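Local structure of cytochrome C-type biogenesis protein ccmF (Thermus thermophilus, 6ZMQ) at residues S139-V144 with A207-A212; P135-L140 with T213-T218; G56-V61 with S129-D134; A298-L303 with G331-A336. The protein is a membrane-bound cytochrome c heme lyase of the maturation pathway that binds heme b and probably delivers it for attachment to cytochromes. One frame throughout, in Å; residues are numbered along the deposited sequence.

Contacts 1, 2 and 3 form one continuous patch. Contacts 1 and 2 share Ser139 and Leu140 of helix 135-157, and their centres are only about 6 Å apart. Contact 3 adjoins both: Leu142 of contact 1 packs on Arg58 and Lys131, while Asp134 is salt-bridged to Arg137 and Arg215 of contact 2. Contact 4 lies about 16 Å from contact 1, centre to centre, and does not touch it; one tail of a phosphatidylethanolamine runs past both. None of the contacts holds a heme-binding residue; at contact 2 the side chain of Thr218 is about 11 Å from that of Arg224, which binds heme b.

Contact 1: S139-V144 with A207-A212; sequences SLVLAV and AVAAMA. With PTY (phosphatidylethanolamine), chain E.
Leu140 and Val141 form the bumps of helix 135-157 at this contact, and the alanine face of helix 185-213 supplies the hollow. Ala209 and Ala212, about one turn apart, give that face a low profile, and Leu140 lies across both. Its CB rests against Ala209 CB (4.2 Å), and its branch continues along the helix until CD1 meets Ala212 CB at 3.7 Å. On the way CD1 passes the carbonyl oxygen of Val208. The methyl of Ala209 is a small bump of its own, set in the corner formed by Leu140 CB and Val141 CG1, which meet it about a right angle apart, CG1 at 3.7 Å. This branch reaches Ala209 because it is anti to the carbonyl carbon of Val141 and beside its backbone N (chi1 -68°).

Small residues let the backbones come close: the CA atoms of Leu140 and Ala209 are 5.4 Å apart, and the local axes approach to 8.6 Å at an angle of 135°. The second branch of Leu140 turns to the lipid, with CD2 3.8 Å from C29, the last carbon of a phosphatidylethanolamine tail. That tail also passes Val144, whose CA lies 3.9 Å from C25. Phe292 covers Ala207 and Ala210, on the side turned away; Leu343 packs on Val208. Lipid lies beside 139-144 in this small-residue crossing of two transmembrane helices within a helical bundle.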
# COMPACT_ATOMS: atom_id res chain seq x y z
N SER A 139 -8.51 -15.90 23.92
CA SER A 139 -9.71 -15.12 24.24
C SER A 139 -9.50 -13.64 23.98
O SER A 139 -10.40 -12.95 23.48
CB SER A 139 -10.10 -15.35 25.70
OG SER A 139 -9.34 -14.50 26.55
N LEU A 140 -8.29 -13.13 24.26
CA LEU A 140 -8.11 -11.70 24.02
C LEU A 140 -7.88 -11.33 22.55
O LEU A 140 -8.32 -10.23 22.15
CB LEU A 140 -7.00 -11.13 24.90
CG LEU A 140 -7.56 -10.34 26.10
CD1 LEU A 140 -6.52 -9.46 26.68
CD2 LEU A 140 -8.81 -9.49 25.77
N VAL A 141 -7.24 -12.19 21.73
CA VAL A 141 -7.14 -11.88 20.30
C VAL A 141 -8.53 -11.93 19.66
O VAL A 141 -8.85 -11.08 18.82
CB VAL A 141 -6.14 -12.77 19.52
CG1 VAL A 141 -4.72 -12.51 19.92
CG2 VAL A 141 -6.47 -14.27 19.52
N LEU A 142 -9.39 -12.85 20.13
CA LEU A 142 -10.76 -12.87 19.63
C LEU A 142 -11.54 -11.64 20.08
O LEU A 142 -12.31 -11.10 19.28
CB LEU A 142 -11.47 -14.16 20.03
CG LEU A 142 -10.94 -15.46 19.39
CD1 LEU A 142 -11.95 -16.56 19.49
CD2 LEU A 142 -10.59 -15.23 17.92
N ALA A 143 -11.30 -11.15 21.31
CA ALA A 143 -11.98 -9.95 21.80
C ALA A 143 -11.68 -8.72 20.95
O ALA A 143 -12.60 -8.03 20.50
CB ALA A 143 -11.59 -9.70 23.25
N VAL A 144 -10.40 -8.48 20.64
CA VAL A 144 -10.07 -7.27 19.87
C VAL A 144 -10.45 -7.43 18.38
O VAL A 144 -10.92 -6.48 17.75
CB VAL A 144 -8.59 -6.88 20.09
CG1 VAL A 144 -7.72 -8.03 19.85
CG2 VAL A 144 -8.15 -5.68 19.23
N ALA A 207 -0.45 -8.51 19.91
CA ALA A 207 0.30 -7.56 20.72
C ALA A 207 -0.53 -7.03 21.87
O ALA A 207 -0.07 -7.03 23.02
CB ALA A 207 0.79 -6.41 19.87
N VAL A 208 -1.80 -6.70 21.61
CA VAL A 208 -2.67 -6.21 22.68
C VAL A 208 -3.08 -7.38 23.55
O VAL A 208 -3.35 -7.20 24.75
CB VAL A 208 -3.82 -5.41 22.03
CG1 VAL A 208 -4.87 -4.94 23.03
CG2 VAL A 208 -3.25 -4.20 21.32
N ALA A 209 -2.98 -8.59 23.02
CA ALA A 209 -3.07 -9.77 23.85
C ALA A 209 -1.83 -9.92 24.71
O ALA A 209 -1.96 -10.09 25.93
CB ALA A 209 -3.27 -10.97 22.94
N ALA A 210 -0.64 -9.75 24.11
CA ALA A 210 0.62 -10.11 24.76
C ALA A 210 0.91 -9.21 25.95
O ALA A 210 1.18 -9.71 27.06
CB ALA A 210 1.78 -10.02 23.76
N MET A 211 0.73 -7.90 25.79
CA MET A 211 0.90 -6.94 26.87
C MET A 211 -0.15 -7.07 27.96
O MET A 211 0.05 -6.53 29.06
CB MET A 211 0.84 -5.50 26.33
CG MET A 211 2.05 -5.09 25.52
SD MET A 211 1.78 -3.67 24.44
CE MET A 211 0.07 -3.85 23.92
N ALA A 212 -1.27 -7.74 27.69
CA ALA A 212 -2.19 -8.05 28.77
C ALA A 212 -1.98 -9.45 29.33
O ALA A 212 -2.40 -9.71 30.46
CB ALA A 212 -3.63 -7.87 28.31
C1 PTY E . -23.11 11.08 15.17
C2 PTY E . -24.84 17.83 13.57
C3 PTY E . -23.50 17.11 13.40
O4 PTY E . -23.46 10.19 14.15
C5 PTY E . -21.45 12.62 14.05
C6 PTY E . -21.64 11.51 15.10
O7 PTY E . -20.77 10.42 14.87
C8 PTY E . -20.15 9.87 16.02
O10 PTY E . -20.44 10.27 17.09
C11 PTY E . -19.09 8.75 15.92
C12 PTY E . -18.69 8.18 17.30
C13 PTY E . -17.29 7.52 17.30
C14 PTY E . -17.22 6.19 18.05
C15 PTY E . -16.18 5.23 17.44
C16 PTY E . -15.56 4.27 18.47
C17 PTY E . -15.81 2.81 18.08
C18 PTY E . -14.71 1.85 18.57
C19 PTY E . -15.13 0.39 18.34
C20 PTY E . -14.23 -0.57 19.13
C21 PTY E . -14.94 -1.90 19.38
C22 PTY E . -14.65 -2.42 20.80
C23 PTY E . -13.31 -3.15 20.85
C24 PTY E . -13.10 -3.79 22.23
C25 PTY E . -11.88 -4.71 22.25
C26 PTY E . -10.85 -4.20 23.26
C27 PTY E . -10.15 -5.36 23.97
C28 PTY E . -8.84 -4.85 24.56
C29 PTY E . -8.39 -5.72 25.72
C30 PTY E . -24.53 9.36 14.51
C31 PTY E . -24.27 8.12 15.37
O30 PTY E . -25.64 9.63 14.17
C32 PTY E . -23.15 7.30 14.73
C33 PTY E . -22.67 6.19 15.67
C34 PTY E . -21.73 5.25 14.91
C35 PTY E . -21.18 4.18 15.86
C36 PTY E . -20.83 2.90 15.09
C37 PTY E . -20.97 1.69 16.02
C38 PTY E . -19.62 0.99 16.16
C39 PTY E . -19.67 -0.10 17.23
C40 PTY E . -18.93 0.38 18.48
C41 PTY E . -18.66 -0.77 19.45
C42 PTY E . -19.81 -0.87 20.46
C43 PTY E . -19.32 -1.59 21.71
C44 PTY E . -19.87 -3.02 21.70
P1 PTY E . -23.10 14.71 14.36
O11 PTY E . -23.72 15.74 13.23
O12 PTY E . -21.93 15.37 15.05
O13 PTY E . -24.18 14.45 15.39
O14 PTY E . -22.65 13.26 13.69
N1 PTY E . -24.84 18.54 14.84

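Contact 2: P135-L140 with T213-T218; sequences PWRASL and TRRYQT
Two ends of membrane helices meet here: the first turn of helix 135-157, and the loop that leaves helix 185-213 once Arg214, with positive phi, ends the helical run. Arg137 carries most of the contact. Its CB lies 3.4 Å from Thr213 OG1, a hydroxyl whose hydrogen bond goes back to Ala209 O. Beyond this the chain bends at chi3 (-130°), bringing the guanidinium to the loop, where the CG2 methyl of Thr218 sits over one face, 3.5 Å from Arg137 CZ.

Arg215 comes in from the loop with its own guanidinium steeply inclined to that of Arg137, the planes 73° apart. Arg137 CD lies at the edge of the Arg215 guanidinium, 3.4 Å from Arg215 NH1, and Thr213 CG2 lies over one face, toward its rim. Arg215 NH2 lies 4.0 Å from Trp136 CE3, while Trp136 CB rests on Thr213 CG2 at 3.8 Å. Arg137 NH1 and Arg215 NH1 are 3.6 Å apart, but both arginines are salt-bridged to Asp134 and Arg137 also to Glu222, which probably offsets the repulsion. The whole is an ionic network joining an interhelical loop to a helix start, probably at the membrane boundary.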
# COMPACT_ATOMS: atom_id res chain seq x y z
N PRO A 135 -5.15 -20.36 25.92
CA PRO A 135 -6.51 -19.76 25.91
C PRO A 135 -6.65 -18.32 26.43
O PRO A 135 -7.64 -17.68 26.06
CB PRO A 135 -7.32 -20.74 26.77
CG PRO A 135 -6.57 -22.03 26.65
CD PRO A 135 -5.16 -21.59 26.74
N TRP A 136 -5.74 -17.82 27.28
CA TRP A 136 -5.86 -16.45 27.79
C TRP A 136 -5.72 -15.42 26.67
O TRP A 136 -6.62 -14.60 26.43
CB TRP A 136 -4.82 -16.19 28.88
CG TRP A 136 -5.01 -16.91 30.20
CD1 TRP A 136 -5.44 -16.36 31.38
CD2 TRP A 136 -4.72 -18.29 30.49
NE1 TRP A 136 -5.46 -17.31 32.37
CE2 TRP A 136 -5.02 -18.50 31.85
CE3 TRP A 136 -4.24 -19.36 29.72
CZ2 TRP A 136 -4.86 -19.74 32.46
CZ3 TRP A 136 -4.10 -20.59 30.33
CH2 TRP A 136 -4.41 -20.78 31.68
N ARG A 137 -4.63 -15.49 25.92
CA ARG A 137 -4.53 -14.56 24.82
C ARG A 137 -5.24 -15.04 23.57
O ARG A 137 -5.42 -14.25 22.65
CB ARG A 137 -3.08 -14.18 24.52
CG ARG A 137 -2.07 -15.16 24.00
CD ARG A 137 -0.74 -14.67 24.54
NE ARG A 137 0.29 -14.56 23.51
CZ ARG A 137 1.02 -15.56 23.04
NH1 ARG A 137 0.89 -16.78 23.56
NH2 ARG A 137 1.91 -15.34 22.09
N ALA A 138 -5.75 -16.28 23.55
CA ALA A 138 -6.69 -16.67 22.50
C ALA A 138 -8.02 -15.95 22.67
O ALA A 138 -8.58 -15.41 21.71
CB ALA A 138 -6.87 -18.19 22.51
N SER A 139 -8.51 -15.90 23.92
CA SER A 139 -9.71 -15.12 24.24
C SER A 139 -9.50 -13.64 23.98
O SER A 139 -10.40 -12.95 23.48
CB SER A 139 -10.10 -15.35 25.70
OG SER A 139 -9.34 -14.50 26.55
N LEU A 140 -8.29 -13.13 24.26
CA LEU A 140 -8.11 -11.70 24.02
C LEU A 140 -7.88 -11.33 22.55
O LEU A 140 -8.32 -10.23 22.15
CB LEU A 140 -7.00 -11.13 24.90
CG LEU A 140 -7.56 -10.34 26.10
CD1 LEU A 140 -6.52 -9.46 26.68
CD2 LEU A 140 -8.81 -9.49 25.77
N THR A 213 -1.36 -10.35 28.56
CA THR A 213 -1.18 -11.72 29.04
C THR A 213 0.21 -11.88 29.64
O THR A 213 0.53 -12.92 30.24
CB THR A 213 -1.48 -12.68 27.88
OG1 THR A 213 -2.73 -12.28 27.30
CG2 THR A 213 -1.74 -14.11 28.33
N ARG A 214 1.03 -10.83 29.51
CA ARG A 214 2.36 -10.67 30.12
C ARG A 214 3.36 -11.70 29.59
O ARG A 214 4.35 -12.02 30.26
CB ARG A 214 2.31 -10.67 31.65
CG ARG A 214 1.49 -9.52 32.22
CD ARG A 214 0.42 -10.00 33.18
NE ARG A 214 -0.57 -8.95 33.43
CZ ARG A 214 -1.81 -9.17 33.85
NH1 ARG A 214 -2.21 -10.41 34.11
NH2 ARG A 214 -2.64 -8.16 34.04
N ARG A 215 3.13 -12.17 28.37
CA ARG A 215 4.05 -13.00 27.59
C ARG A 215 4.50 -12.16 26.40
O ARG A 215 3.82 -12.12 25.37
CB ARG A 215 3.38 -14.31 27.18
CG ARG A 215 3.02 -15.19 28.36
CD ARG A 215 2.62 -16.60 27.95
NE ARG A 215 1.49 -17.06 28.75
CZ ARG A 215 0.24 -17.14 28.31
NH1 ARG A 215 -0.03 -16.78 27.07
NH2 ARG A 215 -0.73 -17.57 29.10
N TYR A 216 5.67 -11.52 26.51
CA TYR A 216 6.02 -10.35 25.71
C TYR A 216 6.89 -10.65 24.50
O TYR A 216 7.11 -9.74 23.69
CB TYR A 216 6.76 -9.31 26.56
CG TYR A 216 6.04 -8.88 27.80
CD1 TYR A 216 4.94 -8.03 27.73
CD2 TYR A 216 6.47 -9.31 29.05
CE1 TYR A 216 4.28 -7.64 28.88
CE2 TYR A 216 5.81 -8.92 30.20
CZ TYR A 216 4.72 -8.09 30.11
OH TYR A 216 4.08 -7.69 31.25
N GLN A 217 7.43 -11.86 24.38
CA GLN A 217 8.32 -12.16 23.27
C GLN A 217 7.71 -13.14 22.27
O GLN A 217 7.91 -12.97 21.07
CB GLN A 217 9.66 -12.68 23.81
CG GLN A 217 10.38 -13.77 23.01
CD GLN A 217 11.00 -13.23 21.74
OE1 GLN A 217 11.27 -12.03 21.65
NE2 GLN A 217 11.20 -14.09 20.76
N THR A 218 6.89 -14.08 22.75
CA THR A 218 6.39 -15.18 21.94
C THR A 218 5.40 -14.74 20.86
O THR A 218 5.19 -15.48 19.90
CB THR A 218 5.71 -16.23 22.83
OG1 THR A 218 5.30 -17.34 22.03
CG2 THR A 218 4.50 -15.64 23.55

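Contact 3: G56-V61 with S129-D134; sequences GARALV and SRKPLD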
# COMPACT_ATOMS: atom_id res chain seq x y z
N GLY A 56 -17.09 -20.61 22.73
CA GLY A 56 -18.18 -19.90 22.06
C GLY A 56 -17.71 -18.84 21.08
O GLY A 56 -18.26 -18.72 19.97
N ALA A 57 -16.69 -18.06 21.47
CA ALA A 57 -16.14 -17.06 20.56
C ALA A 57 -15.44 -17.70 19.36
O ALA A 57 -15.51 -17.19 18.24
CB ALA A 57 -15.18 -16.13 21.31
N ARG A 58 -14.76 -18.83 19.59
CA ARG A 58 -14.25 -19.67 18.50
C ARG A 58 -15.36 -20.40 17.74
O ARG A 58 -15.09 -20.99 16.70
CB ARG A 58 -13.26 -20.72 19.02
CG ARG A 58 -11.88 -20.23 19.41
CD ARG A 58 -10.98 -21.44 19.58
NE ARG A 58 -9.64 -21.11 20.03
CZ ARG A 58 -8.73 -22.02 20.37
NH1 ARG A 58 -7.49 -21.66 20.63
NH2 ARG A 58 -9.05 -23.31 20.40
N ALA A 59 -16.55 -20.50 18.32
CA ALA A 59 -17.65 -21.06 17.56
C ALA A 59 -18.27 -20.04 16.62
O ALA A 59 -18.86 -20.44 15.61
CB ALA A 59 -18.71 -21.64 18.50
N LEU A 60 -18.17 -18.75 16.93
CA LEU A 60 -18.84 -17.74 16.12
C LEU A 60 -17.97 -17.10 15.02
O LEU A 60 -18.43 -16.16 14.37
CB LEU A 60 -19.41 -16.63 17.00
CG LEU A 60 -20.42 -17.05 18.07
CD1 LEU A 60 -20.25 -16.14 19.22
CD2 LEU A 60 -21.84 -16.97 17.53
N VAL A 61 -16.75 -17.59 14.79
CA VAL A 61 -15.91 -17.00 13.74
C VAL A 61 -16.42 -17.40 12.36
O VAL A 61 -16.44 -16.58 11.43
CB VAL A 61 -14.43 -17.39 13.93
CG1 VAL A 61 -13.77 -16.50 14.97
CG2 VAL A 61 -14.32 -18.83 14.34
N SER A 129 -8.43 -17.98 13.40
CA SER A 129 -9.22 -18.59 14.46
C SER A 129 -8.82 -20.03 14.75
O SER A 129 -9.03 -20.50 15.87
CB SER A 129 -10.69 -18.55 14.11
OG SER A 129 -11.10 -19.81 13.60
N ARG A 130 -8.23 -20.73 13.77
CA ARG A 130 -7.61 -22.04 13.99
C ARG A 130 -6.19 -21.94 14.55
O ARG A 130 -5.33 -22.76 14.17
CB ARG A 130 -7.61 -22.86 12.70
CG ARG A 130 -7.19 -22.11 11.45
CD ARG A 130 -7.18 -23.04 10.25
NE ARG A 130 -5.82 -23.37 9.85
CZ ARG A 130 -5.52 -24.14 8.81
NH1 ARG A 130 -6.48 -24.65 8.05
NH2 ARG A 130 -4.25 -24.39 8.51
N LYS A 131 -5.92 -20.93 15.37
CA LYS A 131 -4.65 -20.71 16.03
C LYS A 131 -4.27 -21.89 16.93
O LYS A 131 -5.14 -22.53 17.53
CB LYS A 131 -4.75 -19.43 16.85
CG LYS A 131 -6.06 -19.39 17.68
CD LYS A 131 -6.13 -18.27 18.70
CE LYS A 131 -7.58 -17.82 18.88
NZ LYS A 131 -8.27 -17.67 17.59
N PRO A 132 -2.98 -22.22 16.99
CA PRO A 132 -2.46 -23.04 18.10
C PRO A 132 -1.99 -22.19 19.28
O PRO A 132 -0.80 -22.13 19.62
CB PRO A 132 -1.31 -23.79 17.41
CG PRO A 132 -0.80 -22.79 16.41
CD PRO A 132 -2.06 -22.21 15.84
N LEU A 133 -2.94 -21.51 19.92
CA LEU A 133 -2.62 -20.52 20.94
C LEU A 133 -3.32 -20.81 22.26
O LEU A 133 -4.48 -21.24 22.28
CB LEU A 133 -2.95 -19.11 20.41
CG LEU A 133 -2.56 -17.91 21.25
CD1 LEU A 133 -1.12 -17.65 20.97
CD2 LEU A 133 -3.36 -16.69 20.81
N ASP A 134 -2.59 -20.57 23.35
CA ASP A 134 -3.04 -20.84 24.71
C ASP A 134 -4.20 -19.90 25.09
O ASP A 134 -4.24 -18.76 24.62
CB ASP A 134 -1.83 -20.73 25.65
CG ASP A 134 -1.13 -19.38 25.59
OD1 ASP A 134 -1.69 -18.38 26.08
OD2 ASP A 134 -0.01 -19.31 25.03
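Val61 and Ser129 make the close-packed part of this contact, at the start of helix 61-81 and just where the loop 129-134 follows helix 110-129. Both branches of Val61 bear on the serine: CG1 meets Ser129 CB at 3.8 Å, and CG2 lies 3.4 Å from Ser129 OG. A chi1 of -81° puts CG1 beside the backbone N and leaves CG2 between N and the carbonyl carbon, and the valine turns both methyls to this one neighbour. The serine hydroxyl spends its polarity elsewhere, in a hydrogen bond with Leu126 O, and offers Val61 a compact surface. Phe146 of helix 135-157 also packs on Val61.

Arg58 forms the looser, partly exposed side. Its chain is extended from CG to NE and runs along the loop, crossing Lys131 obliquely; Lys131 CE is 4.0 Å from Arg58 NE. At the end, the edge of the guanidinium is turned to the carbonyl of Leu133, with Arg58 NH1 3.5 Å from Leu133 O. Lys131 bends at its last two torsions and brings NZ back to Ser129 O in a weak hydrogen bond (3.4 Å), with Ala128 O as another weak partner. Leu142 touches the chains of both Arg58 and Lys131. Two cations thus come near each other, NE of Arg58 and NZ of Lys131 being 4.4 Å apart, and the carbonyl oxygens of the loop probably offset part of the cost of bringing those charges together.

Contact 4: A298-L303 with G331-A336; sequences AFAATL and GFFLFA. With PTY (phosphatidylethanolamine), chain E.
Ala298 O is gripped twice, by Thr302 N at 2.9 Å and by Thr302 OG1 at 2.7 Å, the two donors arriving from opposite faces of the carbonyl plane. The threonine hydroxyl, tilted 30° out of that plane, is thereby satisfied within its own helix, and the interface with helix 325-345 is left largely to apolar groups.

Segments 298-303 and 331-336 run nearly antiparallel (174°), their local axes 9.5 Å apart. Ala300 is at the centre. Its CB meets the Phe333 ring at CE1 (3.6 Å) and, farther along, faces the methyl of Ala336. The same ring turns its edge to Ala300 O, which lies in the ring plane. Leu303 works as a fork: its two methyls both press on Phe332 CD2, each 3.6 Å away, and CD2 continues to the backbone of Phe333. A chi1 of 170° swings CG of Leu303 away from its own backbone N and carries the fork across to these two phenylalanines. Phe299 extends the packing with CE2 4.2 Å from Ala336 CB, and stacks with Tyr204, whose hydroxyl bonds to Ala336 O.

The lipid lies on the other flank of helix 325-345. Phosphatidylethanolamine passes Phe332 CD1, 3.9 Å from C18; its C20 lies over one face of the Phe335 ring, and C23 comes within 3.6 Å of Phe335 CZ. Phe332 thus stands between Leu303 and the acyl chain. Chemically, the contact is largely apolar; Ala300 O, a polar group in plane at the edge of the Phe333 ring, may be mildly favourable there.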
# COMPACT_ATOMS: atom_id res chain seq x y z
N ALA A 298 1.70 1.26 13.28
CA ALA A 298 1.52 0.77 11.91
C ALA A 298 0.09 0.32 11.63
O ALA A 298 -0.45 0.60 10.56
CB ALA A 298 2.49 -0.38 11.64
N PHE A 299 -0.55 -0.35 12.61
CA PHE A 299 -1.91 -0.84 12.41
C PHE A 299 -2.92 0.30 12.34
O PHE A 299 -3.79 0.31 11.45
CB PHE A 299 -2.26 -1.81 13.54
CG PHE A 299 -3.73 -2.10 13.64
CD1 PHE A 299 -4.33 -2.90 12.69
CD2 PHE A 299 -4.51 -1.57 14.67
CE1 PHE A 299 -5.68 -3.17 12.76
CE2 PHE A 299 -5.86 -1.84 14.73
CZ PHE A 299 -6.44 -2.64 13.77
N ALA A 300 -2.87 1.23 13.29
CA ALA A 300 -3.80 2.36 13.25
C ALA A 300 -3.50 3.31 12.09
O ALA A 300 -4.42 3.95 11.54
CB ALA A 300 -3.78 3.11 14.57
N ALA A 301 -2.22 3.40 11.69
CA ALA A 301 -1.84 4.11 10.48
C ALA A 301 -2.47 3.48 9.25
O ALA A 301 -2.99 4.19 8.38
CB ALA A 301 -0.32 4.13 10.36
N THR A 302 -2.44 2.14 9.17
CA THR A 302 -3.05 1.44 8.04
C THR A 302 -4.56 1.59 8.04
O THR A 302 -5.17 1.62 6.96
CB THR A 302 -2.66 -0.04 8.05
OG1 THR A 302 -1.24 -0.17 8.11
CG2 THR A 302 -3.12 -0.70 6.76
N LEU A 303 -5.17 1.72 9.23
CA LEU A 303 -6.59 2.06 9.33
C LEU A 303 -6.90 3.40 8.67
O LEU A 303 -7.74 3.50 7.77
CB LEU A 303 -7.04 2.10 10.79
CG LEU A 303 -8.45 2.71 10.94
CD1 LEU A 303 -9.57 1.75 10.52
CD2 LEU A 303 -8.64 3.26 12.33
N GLY A 331 -12.71 8.25 15.97
CA GLY A 331 -12.86 7.61 17.28
C GLY A 331 -12.27 6.21 17.34
O GLY A 331 -11.69 5.81 18.35
N PHE A 332 -12.39 5.46 16.24
CA PHE A 332 -11.81 4.12 16.17
C PHE A 332 -10.28 4.17 16.18
O PHE A 332 -9.63 3.36 16.86
CB PHE A 332 -12.31 3.41 14.91
CG PHE A 332 -11.91 1.96 14.82
CD1 PHE A 332 -11.99 1.13 15.93
CD2 PHE A 332 -11.41 1.44 13.64
CE1 PHE A 332 -11.60 -0.21 15.84
CE2 PHE A 332 -11.01 0.11 13.54
CZ PHE A 332 -11.11 -0.72 14.64
N PHE A 333 -9.69 5.12 15.44
CA PHE A 333 -8.24 5.34 15.40
C PHE A 333 -7.70 5.71 16.78
O PHE A 333 -6.65 5.21 17.21
CB PHE A 333 -7.92 6.43 14.37
CG PHE A 333 -6.46 6.88 14.35
CD1 PHE A 333 -5.53 6.16 13.62
CD2 PHE A 333 -6.04 8.03 15.02
CE1 PHE A 333 -4.20 6.56 13.57
CE2 PHE A 333 -4.71 8.43 14.98
CZ PHE A 333 -3.79 7.69 14.26
N LEU A 334 -8.39 6.66 17.44
CA LEU A 334 -8.04 7.08 18.79
C LEU A 334 -8.11 5.92 19.77
O LEU A 334 -7.21 5.76 20.61
CB LEU A 334 -8.99 8.20 19.23
CG LEU A 334 -8.65 9.63 18.80
CD1 LEU A 334 -9.71 10.61 19.28
CD2 LEU A 334 -7.29 10.01 19.33
N PHE A 335 -9.13 5.06 19.63
CA PHE A 335 -9.28 3.87 20.46
C PHE A 335 -8.12 2.89 20.25
O PHE A 335 -7.56 2.37 21.22
CB PHE A 335 -10.63 3.22 20.16
CG PHE A 335 -10.87 1.91 20.87
CD1 PHE A 335 -11.32 1.91 22.19
CD2 PHE A 335 -10.66 0.69 20.23
CE1 PHE A 335 -11.54 0.72 22.85
CE2 PHE A 335 -10.87 -0.50 20.89
CZ PHE A 335 -11.31 -0.48 22.21
N ALA A 336 -7.75 2.65 18.98
CA ALA A 336 -6.71 1.67 18.65
C ALA A 336 -5.33 2.09 19.17
O ALA A 336 -4.64 1.31 19.86
CB ALA A 336 -6.67 1.44 17.14
C1 PTY E . -23.11 11.08 15.17
C2 PTY E . -24.84 17.83 13.57
C3 PTY E . -23.50 17.11 13.40
O4 PTY E . -23.46 10.19 14.15
C5 PTY E . -21.45 12.62 14.05
C6 PTY E . -21.64 11.51 15.10
O7 PTY E . -20.77 10.42 14.87
C8 PTY E . -20.15 9.87 16.02
O10 PTY E . -20.44 10.27 17.09
C11 PTY E . -19.09 8.75 15.92
C12 PTY E . -18.69 8.18 17.30
C13 PTY E . -17.29 7.52 17.30
C14 PTY E . -17.22 6.19 18.05
C15 PTY E . -16.18 5.23 17.44
C16 PTY E . -15.56 4.27 18.47
C17 PTY E . -15.81 2.81 18.08
C18 PTY E . -14.71 1.85 18.57
C19 PTY E . -15.13 0.39 18.34
C20 PTY E . -14.23 -0.57 19.13
C21 PTY E . -14.94 -1.90 19.38
C22 PTY E . -14.65 -2.42 20.80
C23 PTY E . -13.31 -3.15 20.85
C24 PTY E . -13.10 -3.79 22.23
C25 PTY E . -11.88 -4.71 22.25
C26 PTY E . -10.85 -4.20 23.26
C27 PTY E . -10.15 -5.36 23.97
C28 PTY E . -8.84 -4.85 24.56
C29 PTY E . -8.39 -5.72 25.72
C30 PTY E . -24.53 9.36 14.51
C31 PTY E . -24.27 8.12 15.37
O30 PTY E . -25.64 9.63 14.17
C32 PTY E . -23.15 7.30 14.73
C33 PTY E . -22.67 6.19 15.67
C34 PTY E . -21.73 5.25 14.91
C35 PTY E . -21.18 4.18 15.86
C36 PTY E . -20.83 2.90 15.09
C37 PTY E . -20.97 1.69 16.02
C38 PTY E . -19.62 0.99 16.16
C39 PTY E . -19.67 -0.10 17.23
C40 PTY E . -18.93 0.38 18.48
C41 PTY E . -18.66 -0.77 19.45
C42 PTY E . -19.81 -0.87 20.46
C43 PTY E . -19.32 -1.59 21.71
C44 PTY E . -19.87 -3.02 21.70
P1 PTY E . -23.10 14.71 14.36
O11 PTY E . -23.72 15.74 13.23
O12 PTY E . -21.93 15.37 15.05
O13 PTY E . -24.18 14.45 15.39
O14 PTY E . -22.65 13.26 13.69
N1 PTY E . -24.84 18.54 14.84